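Local coordinates for protein putative metal-dependent hydrolase (Bacillus subtilis, PDB 6KNS) that probably acts as a zinc-dependent hydrolase of the metallo-beta-lactamase fold, related to short-form RNase Z enzymes, with two zinc ions in its active site, at residues K8-G13 / G245-G250; H154-T159 / L177-C182; N183-Q188 / G222-L227; R203-A208 / T233-E238; G211-T216 / G237-A242. One frame throughout, in Å; residues are numbered along the deposited sequence.

How the contacts relate
Contact 1 edges one sheet of the metallo-beta-lactamase sandwich; contacts 2 and 5 lie in the other, their centres about 9 Å apart, where strands 177-181 and 212-216 are neighbours. The two sheets meet where Val9 and Trp248 of contact 1 pack on Val156 and Leu177 of contact 2, and Val11 and Phe246 on Leu214 of contact 5. Contact 4, about 10 Å from contact 5 between centres, joins helix 198-208 to the chain entering strand 238-241 and shares Gly237 and the calcium ligand Glu238 with contact 5. Contact 3 packs the loop after strand 177-181 on helix 225-231. Contact 2 reaches nearest the zinc site, the Glu181 side chain about 6 Å from a zinc ion.

Contact 1 of 5, residues K8-G13 / G245-G250; sequences KVTVIG and GFVWEG
Val9 and Trp248 face each other as an antiparallel hydrogen-bonded pair: Val9 N gives its hydrogen to Trp248 O at 2.8 Å, and Trp248 N returns one to Val9 O at 2.8 Å. Two further backbone bonds extend the ladder, Val11 N to Phe246 O and, just before the strand proper, Gly245 N to Val11 O. On the side of the sheet bearing Val9 and Trp248, CG2 of the valine meets the six-membered part of the indole obliquely, 4.0 Å from Trp248 CE3. The valine CG2 lies beside its own backbone N (CG1 being anti, chi1 178°), which turns that methyl to the ring. Farther along, Val11 CG2 lies 3.9 Å from Phe246 CB. The other side carries Lys8, Thr10, Val247 and Glu249. The extended lysine chain runs past the carboxylate, Lys8 CG standing 3.8 Å from Glu249 OE1, whereas the ammonium atom Lys8 NZ stays 4.6 Å from that oxygen, too far for a salt bridge. Val247 CG2 rests on Thr10, 3.8 Å from Thr10 OG1.

Strand 247-249 is the outermost strand, within this chain, of one of the two sheets of the metallo-beta-lactamase sandwich, with strand 7-13 bonded on its far side to strand 27-32. Gly245 has a positive phi of 96°, a backbone shape that favours glycine. In the next shell, the Trp248 indole is tied through NE1 by a weak hydrogen bond to Glu212 of the opposing sheet, and Leu214 packs on Val11 and Phe246. Near the end of strand 7-13, Ile12 and Gly13 both face Gly27 in a classic beta bulge.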
# COMPACT_ATOMS: atom_id res chain seq x y z
N LYS A 8 -9.87 21.36 7.91
CA LYS A 8 -8.69 20.76 8.56
C LYS A 8 -8.05 19.76 7.61
O LYS A 8 -8.69 18.85 7.17
CB LYS A 8 -9.11 20.05 9.85
CG LYS A 8 -7.97 19.44 10.65
CD LYS A 8 -8.47 18.60 11.83
CE LYS A 8 -7.31 18.24 12.76
NZ LYS A 8 -7.70 17.42 13.96
N VAL A 9 -6.78 19.99 7.27
CA VAL A 9 -6.05 19.16 6.35
C VAL A 9 -4.97 18.41 7.13
O VAL A 9 -4.18 19.05 7.84
CB VAL A 9 -5.38 19.99 5.24
CG1 VAL A 9 -4.56 19.05 4.30
CG2 VAL A 9 -6.44 20.84 4.43
N THR A 10 -4.97 17.08 7.04
CA THR A 10 -3.94 16.26 7.71
C THR A 10 -3.15 15.49 6.66
O THR A 10 -3.73 14.75 5.86
CB THR A 10 -4.54 15.25 8.68
OG1 THR A 10 -5.39 15.91 9.60
CG2 THR A 10 -3.39 14.48 9.47
N VAL A 11 -1.83 15.68 6.63
CA VAL A 11 -1.02 14.92 5.67
C VAL A 11 -0.97 13.46 6.15
O VAL A 11 -0.67 13.21 7.29
CB VAL A 11 0.39 15.48 5.53
CG1 VAL A 11 1.24 14.62 4.60
CG2 VAL A 11 0.34 16.95 5.04
N ILE A 12 -1.32 12.53 5.29
CA ILE A 12 -1.32 11.11 5.65
C ILE A 12 -0.06 10.49 5.13
O ILE A 12 0.57 9.69 5.82
CB ILE A 12 -2.52 10.36 5.11
CG1 ILE A 12 -3.80 11.05 5.56
CG2 ILE A 12 -2.49 8.89 5.61
CD1 ILE A 12 -4.01 11.12 7.06
N GLY A 13 0.37 10.89 3.93
CA GLY A 13 1.68 10.42 3.43
C GLY A 13 2.20 11.40 2.39
O GLY A 13 1.42 12.07 1.71
N GLY A 245 1.02 13.23 9.56
CA GLY A 245 0.59 13.87 10.80
C GLY A 245 0.60 15.38 10.78
O GLY A 245 0.04 16.04 11.68
N PHE A 246 1.26 15.96 9.79
CA PHE A 246 1.23 17.40 9.66
C PHE A 246 -0.23 17.90 9.54
O PHE A 246 -0.98 17.41 8.69
CB PHE A 246 2.01 17.85 8.42
CG PHE A 246 2.04 19.35 8.23
CD1 PHE A 246 1.02 20.00 7.54
CD2 PHE A 246 3.09 20.10 8.74
CE1 PHE A 246 1.03 21.36 7.38
CE2 PHE A 246 3.12 21.50 8.58
CZ PHE A 246 2.09 22.12 7.90
N VAL A 247 -0.61 18.90 10.34
CA VAL A 247 -1.98 19.38 10.37
C VAL A 247 -1.96 20.85 10.00
O VAL A 247 -1.19 21.63 10.55
CB VAL A 247 -2.67 19.16 11.77
CG1 VAL A 247 -3.92 19.98 11.92
CG2 VAL A 247 -2.97 17.64 12.04
N TRP A 248 -2.80 21.21 9.03
CA TRP A 248 -3.12 22.61 8.74
C TRP A 248 -4.59 22.82 9.02
O TRP A 248 -5.41 22.02 8.60
CB TRP A 248 -2.87 22.94 7.27
CG TRP A 248 -3.16 24.37 6.94
CD1 TRP A 248 -2.30 25.42 7.04
CD2 TRP A 248 -4.40 24.92 6.46
NE1 TRP A 248 -2.91 26.58 6.64
CE2 TRP A 248 -4.20 26.30 6.28
CE3 TRP A 248 -5.65 24.38 6.15
CZ2 TRP A 248 -5.19 27.14 5.80
CZ3 TRP A 248 -6.65 25.23 5.68
CH2 TRP A 248 -6.40 26.59 5.52
N GLU A 249 -4.92 23.90 9.71
CA GLU A 249 -6.31 24.17 9.99
C GLU A 249 -6.59 25.67 9.93
O GLU A 249 -5.82 26.48 10.42
CB GLU A 249 -6.68 23.56 11.35
CG GLU A 249 -8.16 23.63 11.67
CD GLU A 249 -8.60 22.60 12.71
OE1 GLU A 249 -7.74 22.03 13.41
OE2 GLU A 249 -9.81 22.35 12.83
N GLY A 250 -7.66 26.05 9.25
CA GLY A 250 -8.02 27.46 9.15
C GLY A 250 -9.53 27.49 9.21
O GLY A 250 -10.15 26.59 8.61

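Contact 2 of 5, residues H154-T159 / L177-C182; sequences HTVVYT and LLISEC
Thr159 closes the tight end of this parallel pair. Its N binds Ile179 O at 2.9 Å, and its hydroxyl, OG1, accepts the hydrogen of Glu181 N at 3.0 Å in a nearly straight bond (171°). With chi1 at 64°, OG1 sits between the threonine's own N and carbonyl carbon, facing Glu181, while CG2 lies 3.7 Å from Ser180 OG. Mid-strand, Val157 N bonds to Leu177 O and Ile179 N to Val157 O, the latter at 2.7 Å. Val157 CG1 presses on Leu178 CD1 at 3.6 Å on one side of the sheet; on the other, Val156 CG1 touches Ile179 CD1 at 3.9 Å, and Ile179 CG2 approaches the Tyr158 ring. The opposite end is looser and less buried: Leu177 N reaches Thr155 O in a weak bond of 3.5 Å, and Thr155 OG1 turns to Thr150. Outside the pair, Tyr158 OH is bonded to Asp40, and Glu181 OE2 to His195 and to Ser162 N. Helix 168-171 connects the strands in a beta-alpha-beta unit, and the strand ends lead to the zinc site, where the bridging ligand Asp161 follows closely after Thr159, as in the metallo-beta-lactamase fold.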
# COMPACT_ATOMS: atom_id res chain seq x y z
N HIS A 154 -12.10 29.18 3.39
CA HIS A 154 -10.69 28.94 3.18
C HIS A 154 -10.54 28.14 1.93
O HIS A 154 -11.50 27.51 1.48
CB HIS A 154 -10.10 28.20 4.38
CG HIS A 154 -9.96 29.07 5.59
ND1 HIS A 154 -10.88 29.06 6.63
CD2 HIS A 154 -9.04 30.01 5.91
CE1 HIS A 154 -10.51 29.95 7.54
NE2 HIS A 154 -9.40 30.53 7.13
N THR A 155 -9.34 28.17 1.36
CA THR A 155 -9.05 27.54 0.08
C THR A 155 -7.67 26.89 0.09
O THR A 155 -6.67 27.52 0.44
CB THR A 155 -9.13 28.60 -1.05
OG1 THR A 155 -10.48 29.10 -1.11
CG2 THR A 155 -8.76 28.00 -2.41
N VAL A 156 -7.61 25.60 -0.26
CA VAL A 156 -6.35 24.90 -0.35
C VAL A 156 -6.11 24.47 -1.79
O VAL A 156 -6.99 23.93 -2.43
CB VAL A 156 -6.33 23.66 0.59
CG1 VAL A 156 -5.05 22.90 0.47
CG2 VAL A 156 -6.56 24.10 2.07
N VAL A 157 -4.89 24.68 -2.29
CA VAL A 157 -4.52 24.24 -3.63
C VAL A 157 -3.50 23.13 -3.47
O VAL A 157 -2.53 23.26 -2.71
CB VAL A 157 -3.95 25.40 -4.48
CG1 VAL A 157 -3.36 24.88 -5.80
CG2 VAL A 157 -5.03 26.45 -4.77
N TYR A 158 -3.74 22.04 -4.18
CA TYR A 158 -2.87 20.87 -4.26
C TYR A 158 -2.41 20.76 -5.71
O TYR A 158 -3.24 20.64 -6.59
CB TYR A 158 -3.67 19.62 -3.90
CG TYR A 158 -2.99 18.31 -4.05
CD1 TYR A 158 -1.70 18.10 -3.56
CD2 TYR A 158 -3.65 17.23 -4.68
CE1 TYR A 158 -1.07 16.84 -3.67
CE2 TYR A 158 -3.04 15.97 -4.79
CZ TYR A 158 -1.76 15.78 -4.29
OH TYR A 158 -1.15 14.55 -4.39
N THR A 159 -1.11 20.84 -5.95
CA THR A 159 -0.58 20.77 -7.31
C THR A 159 -0.65 19.37 -7.90
O THR A 159 -0.41 19.20 -9.09
CB THR A 159 0.92 21.18 -7.37
OG1 THR A 159 1.70 20.23 -6.62
CG2 THR A 159 1.16 22.58 -6.83
N LEU A 177 -3.44 27.95 1.58
CA LEU A 177 -2.38 26.93 1.69
C LEU A 177 -2.16 26.39 0.30
O LEU A 177 -3.11 25.99 -0.37
CB LEU A 177 -2.77 25.79 2.65
CG LEU A 177 -1.83 24.58 2.74
CD1 LEU A 177 -0.51 24.96 3.32
CD2 LEU A 177 -2.43 23.46 3.57
N LEU A 178 -0.92 26.45 -0.16
CA LEU A 178 -0.53 25.80 -1.39
C LEU A 178 0.28 24.58 -1.00
O LEU A 178 1.37 24.73 -0.46
CB LEU A 178 0.35 26.71 -2.23
CG LEU A 178 0.96 26.09 -3.49
CD1 LEU A 178 -0.14 25.58 -4.44
CD2 LEU A 178 1.83 27.12 -4.21
N ILE A 179 -0.26 23.41 -1.31
CA ILE A 179 0.46 22.17 -1.21
C ILE A 179 1.08 21.83 -2.60
O ILE A 179 0.38 21.49 -3.53
CB ILE A 179 -0.43 21.04 -0.74
CG1 ILE A 179 -1.16 21.45 0.56
CG2 ILE A 179 0.45 19.78 -0.55
CD1 ILE A 179 -2.19 20.38 1.07
N SER A 180 2.41 21.96 -2.69
CA SER A 180 3.13 21.78 -3.91
C SER A 180 4.05 20.61 -3.80
O SER A 180 4.78 20.47 -2.83
CB SER A 180 3.99 23.00 -4.24
OG SER A 180 4.63 22.80 -5.48
N GLU A 181 4.02 19.79 -4.84
CA GLU A 181 5.01 18.78 -5.02
C GLU A 181 6.37 19.49 -5.06
O GLU A 181 6.48 20.66 -5.45
CB GLU A 181 4.69 17.96 -6.28
CG GLU A 181 5.08 18.54 -7.62
CD GLU A 181 6.07 17.62 -8.34
OE1 GLU A 181 7.30 17.72 -8.09
OE2 GLU A 181 5.59 16.76 -9.13
N CYS A 182 7.40 18.79 -4.60
CA CYS A 182 8.72 19.32 -4.61
C CYS A 182 9.71 18.18 -4.62
O CYS A 182 10.45 17.99 -3.69
CB CYS A 182 8.88 20.19 -3.36
SG CYS A 182 10.39 21.14 -3.28

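Contact 3 of 5, residues N183-Q188 / G222-L227; sequences NFYADQ and GVHDNL
Apolar contact between Tyr185 and Leu227 carries most of this meeting of loop and helix. Leu227 CD2 lies over one face of the phenol ring, 3.3 Å from Tyr185 CD2, and the two side chains cross at about a right angle. The leucine CG also approaches the ring, 3.5 Å from Tyr185 CE2. Tyr185 CG, beside its own N (chi1 -68°), carries the ring across to the helix. From helix 225-231, Asn226 CB touches the ring more distantly, 4.4 Å from Tyr185 CE2. On the leucine's side of the ring, Phe184 O lies 3.6 Å from Leu227 CD2.

Polar and backbone contacts gather round the phenol oxygen. Tyr185 OH comes within 3.3 Å of Gly222 C and 3.5 Å of His224 CD2, the latter at the edge of the imidazole. The nearby Val223 N is badly angled for a bond; the hydroxyl is instead hydrogen-bonded to Phe221 O. Gly222, with phi 86°, adopts a backbone shape suited to glycine and brings its main chain against the phenol. In this metallo-beta-lactamase fold, the contact ties the loop between strand 177-181 and helix 198-208 to the start of helix 225-231, shortly after the zinc ligand His217.

Hydrogen bonds inside each segment set the backbone. Tyr185 to Gln188 forms a type I beta turn, Gln188 N bonding to Tyr185 O, and Gln188 OE1 accepts Tyr185 N at 2.9 Å on a lone pair in its carbonyl plane. Leu227 N bonds to His224 O as the helix begins. Farther out, His224 NE2 is held by Pro219 O, and Phe184 packs on Phe86 of the second subunit.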
# COMPACT_ATOMS: atom_id res chain seq x y z
N ASN A 183 9.72 17.41 -5.70
CA ASN A 183 10.49 16.19 -5.75
C ASN A 183 11.99 16.43 -5.99
O ASN A 183 12.76 15.51 -5.84
CB ASN A 183 9.93 15.26 -6.84
CG ASN A 183 10.04 13.77 -6.47
OD1 ASN A 183 11.04 13.32 -5.91
ND2 ASN A 183 9.02 13.03 -6.75
N PHE A 184 12.37 17.66 -6.39
CA PHE A 184 13.76 18.00 -6.73
C PHE A 184 14.30 19.23 -6.01
O PHE A 184 13.51 20.10 -5.63
CB PHE A 184 13.89 18.21 -8.25
CG PHE A 184 13.80 16.94 -9.04
CD1 PHE A 184 14.93 16.29 -9.44
CD2 PHE A 184 12.58 16.39 -9.37
CE1 PHE A 184 14.85 15.08 -10.17
CE2 PHE A 184 12.48 15.20 -10.08
CZ PHE A 184 13.61 14.55 -10.49
N TYR A 185 15.63 19.30 -5.83
CA TYR A 185 16.31 20.41 -5.15
C TYR A 185 16.56 21.54 -6.14
O TYR A 185 16.43 21.36 -7.35
CB TYR A 185 17.63 19.93 -4.50
CG TYR A 185 17.38 18.97 -3.33
CD1 TYR A 185 17.23 17.59 -3.52
CD2 TYR A 185 17.18 19.46 -2.04
CE1 TYR A 185 16.97 16.73 -2.44
CE2 TYR A 185 16.92 18.62 -0.96
CZ TYR A 185 16.79 17.25 -1.17
OH TYR A 185 16.55 16.43 -0.12
N ALA A 186 16.95 22.70 -5.61
CA ALA A 186 17.04 23.95 -6.38
C ALA A 186 17.99 23.85 -7.54
O ALA A 186 17.78 24.48 -8.56
CB ALA A 186 17.47 25.13 -5.45
N ASP A 187 19.05 23.05 -7.39
CA ASP A 187 20.04 22.91 -8.48
C ASP A 187 19.61 21.98 -9.58
O ASP A 187 20.31 21.88 -10.56
CB ASP A 187 21.41 22.42 -7.94
CG ASP A 187 21.35 21.02 -7.33
OD1 ASP A 187 20.69 20.87 -6.27
OD2 ASP A 187 21.96 20.07 -7.91
N GLN A 188 18.49 21.27 -9.42
CA GLN A 188 18.13 20.19 -10.31
C GLN A 188 16.91 20.59 -11.15
O GLN A 188 16.07 21.38 -10.70
CB GLN A 188 17.72 18.93 -9.53
CG GLN A 188 18.77 18.24 -8.66
CD GLN A 188 18.15 17.09 -7.90
OE1 GLN A 188 17.32 17.29 -7.00
NE2 GLN A 188 18.50 15.86 -8.30
N GLY A 222 19.32 13.60 0.06
CA GLY A 222 19.52 15.02 0.40
C GLY A 222 19.00 15.41 1.77
O GLY A 222 18.53 14.57 2.55
N VAL A 223 19.12 16.70 2.06
CA VAL A 223 18.68 17.28 3.31
C VAL A 223 17.37 17.98 3.04
O VAL A 223 17.37 19.07 2.46
CB VAL A 223 19.70 18.27 3.82
CG1 VAL A 223 19.25 18.85 5.21
CG2 VAL A 223 21.04 17.57 3.87
N HIS A 224 16.28 17.36 3.45
CA HIS A 224 14.94 17.86 3.15
C HIS A 224 14.74 19.31 3.61
O HIS A 224 14.04 20.05 2.94
CB HIS A 224 13.86 16.99 3.82
CG HIS A 224 13.56 15.72 3.08
ND1 HIS A 224 12.80 14.71 3.63
CD2 HIS A 224 13.91 15.30 1.85
CE1 HIS A 224 12.70 13.72 2.76
NE2 HIS A 224 13.36 14.06 1.66
N ASP A 225 15.31 19.68 4.74
CA ASP A 225 15.24 21.08 5.21
C ASP A 225 15.83 22.08 4.22
O ASP A 225 15.43 23.25 4.21
CB ASP A 225 15.90 21.24 6.58
CG ASP A 225 14.98 20.82 7.74
OD1 ASP A 225 13.90 20.25 7.49
OD2 ASP A 225 15.33 21.10 8.91
N ASN A 226 16.75 21.63 3.36
CA ASN A 226 17.25 22.50 2.31
C ASN A 226 16.17 22.89 1.33
O ASN A 226 16.28 23.96 0.75
CB ASN A 226 18.42 21.90 1.54
CG ASN A 226 19.72 21.93 2.32
OD1 ASN A 226 19.85 22.66 3.28
ND2 ASN A 226 20.68 21.13 1.89
N LEU A 227 15.17 22.03 1.12
CA LEU A 227 14.06 22.37 0.21
C LEU A 227 13.30 23.59 0.73
O LEU A 227 12.95 24.47 -0.01
CB LEU A 227 13.08 21.20 0.03
CG LEU A 227 13.66 19.90 -0.58
CD1 LEU A 227 12.71 18.73 -0.41
CD2 LEU A 227 14.00 20.16 -2.04

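Contact 4 of 5, residues R203-A208 / T233-E238; sequences RIAKEA and TVFSGE. With CA (calcium ion), chain E.
Helix 198-208 lies against one side of the second sheet of the metallo-beta-lactamase sandwich, and here it receives the loop that leads from helix 225-231 into strand 238-241. Ala205 and Phe235 form the centre of the contact. The alanine methyl sits squarely over the phenyl ring in a CH-pi contact, Ala205 CB standing 3.6 Å from the Phe235 ring centroid and only 5° off its normal. The opposite face is met by the loop itself, with Gly237 N centred above it, so the ring is held flat between a helix methyl and a main-chain amide. A chi1 of 174° sends the Phe235 ring away from its own N and in against the helix. The ring also touches the helix backbone: Phe235 CD1 is 3.6 Å from Lys206 N, and Phe235 CE1 is 3.6 Å from Ala205 O.

The more exposed side involves Val234, Arg203 and Lys206. Val234 CG1 rests 3.6 Å from Arg203 N, while the extended aliphatic chain of Lys206 passes the loop with Lys206 CD 3.4 Å from Val234 O. Within the helix, Arg203 NE makes a salt bridge to Glu207 OE2 at 2.9 Å, the carboxylate oxygen lying nearly in the guanidinium plane.

Toward the sheet, Leu213 of strand 212-216 touches both Ala205 and the CE2 side of the Phe235 ring, which places them against the sheet. Past Gly237 the chain reaches Glu238, whose two carboxylate oxygens bind a calcium ion, Glu238 OE1 at 2.5 Å. The arrangement is that of helices layered on the outer face of a sheet, as in the alpha-beta/beta-alpha sandwich of metallo-beta-lactamases.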
# COMPACT_ATOMS: atom_id res chain seq x y z
N ARG A 203 8.06 29.96 -6.41
CA ARG A 203 7.62 30.92 -7.38
C ARG A 203 6.11 30.94 -7.45
O ARG A 203 5.51 32.01 -7.49
CB ARG A 203 8.21 30.58 -8.75
CG ARG A 203 7.68 31.48 -9.85
CD ARG A 203 8.45 31.32 -11.14
NE ARG A 203 8.06 32.38 -12.09
CZ ARG A 203 8.23 32.34 -13.40
NH1 ARG A 203 8.76 31.29 -14.00
NH2 ARG A 203 7.84 33.39 -14.14
N ILE A 204 5.50 29.76 -7.41
CA ILE A 204 4.04 29.67 -7.46
C ILE A 204 3.42 30.33 -6.24
O ILE A 204 2.53 31.18 -6.39
CB ILE A 204 3.49 28.25 -7.60
CG1 ILE A 204 3.92 27.62 -8.94
CG2 ILE A 204 2.00 28.30 -7.57
CD1 ILE A 204 3.83 26.04 -8.99
N ALA A 205 3.91 29.99 -5.06
CA ALA A 205 3.40 30.58 -3.82
C ALA A 205 3.56 32.11 -3.89
O ALA A 205 2.66 32.87 -3.51
CB ALA A 205 4.16 30.02 -2.64
N LYS A 206 4.70 32.56 -4.41
CA LYS A 206 5.01 33.99 -4.45
C LYS A 206 4.04 34.72 -5.36
O LYS A 206 3.32 35.61 -4.93
CB LYS A 206 6.45 34.26 -4.90
CG LYS A 206 6.70 35.75 -5.20
CD LYS A 206 8.15 36.00 -5.55
CE LYS A 206 8.41 37.49 -5.68
NZ LYS A 206 9.57 37.68 -6.56
N GLU A 207 4.00 34.31 -6.63
CA GLU A 207 3.23 35.06 -7.62
C GLU A 207 1.73 34.90 -7.43
O GLU A 207 0.97 35.77 -7.82
CB GLU A 207 3.66 34.68 -9.02
CG GLU A 207 5.08 35.08 -9.27
CD GLU A 207 5.47 35.06 -10.72
OE1 GLU A 207 4.65 35.50 -11.55
OE2 GLU A 207 6.60 34.63 -11.02
N ALA A 208 1.31 33.79 -6.80
CA ALA A 208 -0.11 33.58 -6.49
C ALA A 208 -0.55 34.34 -5.23
O ALA A 208 -1.73 34.44 -4.94
CB ALA A 208 -0.40 32.11 -6.33
N THR A 233 14.13 31.36 -0.61
CA THR A 233 14.94 32.36 -1.33
C THR A 233 14.03 33.06 -2.32
O THR A 233 14.37 34.10 -2.82
CB THR A 233 16.13 31.76 -2.08
OG1 THR A 233 15.68 30.83 -3.10
CG2 THR A 233 17.06 31.06 -1.08
N VAL A 234 12.87 32.49 -2.61
CA VAL A 234 11.93 33.04 -3.61
C VAL A 234 10.67 33.56 -2.93
O VAL A 234 10.24 34.67 -3.18
CB VAL A 234 11.58 31.97 -4.68
CG1 VAL A 234 10.45 32.46 -5.57
CG2 VAL A 234 12.83 31.64 -5.54
N PHE A 235 10.11 32.78 -2.01
CA PHE A 235 8.84 33.11 -1.38
C PHE A 235 9.14 33.58 0.02
O PHE A 235 9.88 32.93 0.73
CB PHE A 235 7.95 31.87 -1.41
CG PHE A 235 6.66 31.99 -0.67
CD1 PHE A 235 5.72 32.94 -1.02
CD2 PHE A 235 6.34 31.09 0.33
CE1 PHE A 235 4.48 33.01 -0.35
CE2 PHE A 235 5.13 31.15 0.99
CZ PHE A 235 4.19 32.12 0.65
N SER A 236 8.56 34.72 0.40
CA SER A 236 8.83 35.31 1.71
C SER A 236 7.82 34.89 2.78
O SER A 236 8.00 35.24 3.94
CB SER A 236 8.86 36.83 1.60
OG SER A 236 7.55 37.32 1.52
N GLY A 237 6.79 34.14 2.45
CA GLY A 237 5.89 33.65 3.50
C GLY A 237 6.38 32.37 4.22
O GLY A 237 7.54 31.95 4.10
N GLU A 238 5.48 31.77 4.97
CA GLU A 238 5.77 30.54 5.66
C GLU A 238 5.88 29.34 4.71
O GLU A 238 5.02 29.13 3.85
CB GLU A 238 4.66 30.25 6.68
CG GLU A 238 5.02 29.13 7.66
CD GLU A 238 3.84 28.73 8.55
OE1 GLU A 238 2.79 29.41 8.52
OE2 GLU A 238 3.95 27.71 9.26
CA CA E . 1.77 28.32 10.48
O HOH W 1 0.86 26.32 9.34

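Contact 5 of 5, residues G211-T216 / G237-A242; sequences GELLLT and GEVNIA. With CA (calcium ion), chain E.
Leu213 N donates to Glu238 O at 2.8 Å, the first of four backbone hydrogen bonds that alternate between the parallel strands 212-216 and 238-241; the others run from Asn240 N to Leu213 O, Leu215 N to Asn240 O, and Ala242 N to Leu215 O. Asn240 therefore both gives and receives through its main chain. Its side chain is engaged too. Asn240 ND2 donates to Glu238 OE2 at 2.9 Å, approaching from above the carboxylate plane, and to water 2 at 2.6 Å. That water passes hydrogens to Glu212 OE2 and, weakly, to Leu213 O. Glu212 CG lies between its own N and carbonyl carbon (chi1 74°), and the extended chain then runs alongside Glu238. Glu212 OE2 also accepts from water 1, which is bound to the calcium ion at 2.5 Å. On the opposite side of the sheet the contacts are apolar: Leu215 CD1 meets Val239 CG1 at 3.7 Å and Ile241 CD1 at 3.8 Å, beneath helix 225-231, which links the strands in a beta-alpha-beta unit. Thr216 OG1 is hydrogen-bonded to Tyr28. The two carboxylates come within 3.7 Å, between Glu212 OE1 and Glu238 OE1; the calcium held by both Glu238 oxygens, together with the waters and the asparagine amide, would be expected to offset their mutual repulsion and favour the charged form of both.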
# COMPACT_ATOMS: atom_id res chain seq x y z
N GLY A 211 -1.07 32.10 1.07
CA GLY A 211 -0.92 32.35 2.49
C GLY A 211 0.27 31.62 3.07
O GLY A 211 0.98 32.14 3.93
N GLU A 212 0.48 30.38 2.64
CA GLU A 212 1.66 29.65 3.04
C GLU A 212 1.89 28.48 2.10
O GLU A 212 1.00 28.14 1.32
CB GLU A 212 1.53 29.16 4.49
CG GLU A 212 0.59 27.99 4.71
CD GLU A 212 0.45 27.63 6.17
OE1 GLU A 212 -0.33 28.33 6.82
OE2 GLU A 212 1.08 26.65 6.64
N LEU A 213 3.07 27.88 2.20
CA LEU A 213 3.51 26.84 1.29
C LEU A 213 3.92 25.57 2.05
O LEU A 213 4.65 25.66 3.04
CB LEU A 213 4.66 27.35 0.41
CG LEU A 213 5.32 26.39 -0.58
CD1 LEU A 213 4.27 25.84 -1.56
CD2 LEU A 213 6.49 27.07 -1.32
N LEU A 214 3.42 24.43 1.58
CA LEU A 214 3.77 23.11 2.11
C LEU A 214 4.38 22.25 1.02
O LEU A 214 3.73 21.97 0.02
CB LEU A 214 2.54 22.38 2.68
CG LEU A 214 2.79 21.02 3.34
CD1 LEU A 214 3.60 21.17 4.64
CD2 LEU A 214 1.49 20.29 3.63
N LEU A 215 5.62 21.84 1.21
CA LEU A 215 6.35 21.09 0.24
C LEU A 215 6.16 19.61 0.49
O LEU A 215 6.34 19.13 1.60
CB LEU A 215 7.84 21.48 0.33
CG LEU A 215 8.15 22.98 0.15
CD1 LEU A 215 9.66 23.25 0.36
CD2 LEU A 215 7.69 23.51 -1.21
N THR A 216 5.85 18.86 -0.56
CA THR A 216 5.55 17.44 -0.42
C THR A 216 6.06 16.63 -1.64
O THR A 216 6.83 17.14 -2.48
CB THR A 216 4.03 17.29 -0.17
OG1 THR A 216 3.73 15.93 0.17
CG2 THR A 216 3.19 17.73 -1.40
N GLY A 237 6.79 34.14 2.45
CA GLY A 237 5.89 33.65 3.50
C GLY A 237 6.38 32.37 4.22
O GLY A 237 7.54 31.95 4.10
N GLU A 238 5.48 31.77 4.97
CA GLU A 238 5.77 30.54 5.66
C GLU A 238 5.88 29.34 4.71
O GLU A 238 5.02 29.13 3.85
CB GLU A 238 4.66 30.25 6.68
CG GLU A 238 5.02 29.13 7.66
CD GLU A 238 3.84 28.73 8.55
OE1 GLU A 238 2.79 29.41 8.52
OE2 GLU A 238 3.95 27.71 9.26
N VAL A 239 6.92 28.54 4.91
CA VAL A 239 7.18 27.32 4.17
C VAL A 239 7.49 26.17 5.16
O VAL A 239 8.43 26.26 5.99
CB VAL A 239 8.38 27.47 3.19
CG1 VAL A 239 8.54 26.17 2.34
CG2 VAL A 239 8.22 28.70 2.27
N ASN A 240 6.73 25.08 5.03
CA ASN A 240 6.92 23.86 5.79
C ASN A 240 7.18 22.66 4.89
O ASN A 240 6.84 22.65 3.71
CB ASN A 240 5.68 23.58 6.65
CG ASN A 240 5.45 24.67 7.67
OD1 ASN A 240 6.27 24.87 8.54
ND2 ASN A 240 4.36 25.41 7.54
N ILE A 241 7.82 21.66 5.48
CA ILE A 241 8.05 20.36 4.87
C ILE A 241 6.94 19.43 5.38
O ILE A 241 6.72 19.31 6.57
CB ILE A 241 9.42 19.79 5.27
CG1 ILE A 241 10.56 20.79 4.91
CG2 ILE A 241 9.69 18.44 4.58
CD1 ILE A 241 10.45 21.28 3.47
N ALA A 242 6.26 18.77 4.46
CA ALA A 242 5.21 17.81 4.77
C ALA A 242 5.78 16.61 5.56
O ALA A 242 6.91 16.22 5.35
CB ALA A 242 4.58 17.30 3.44
CA CA E . 1.77 28.32 10.48
O HOH W 2 2.77 24.97 5.51
O HOH W 1 0.86 26.32 9.34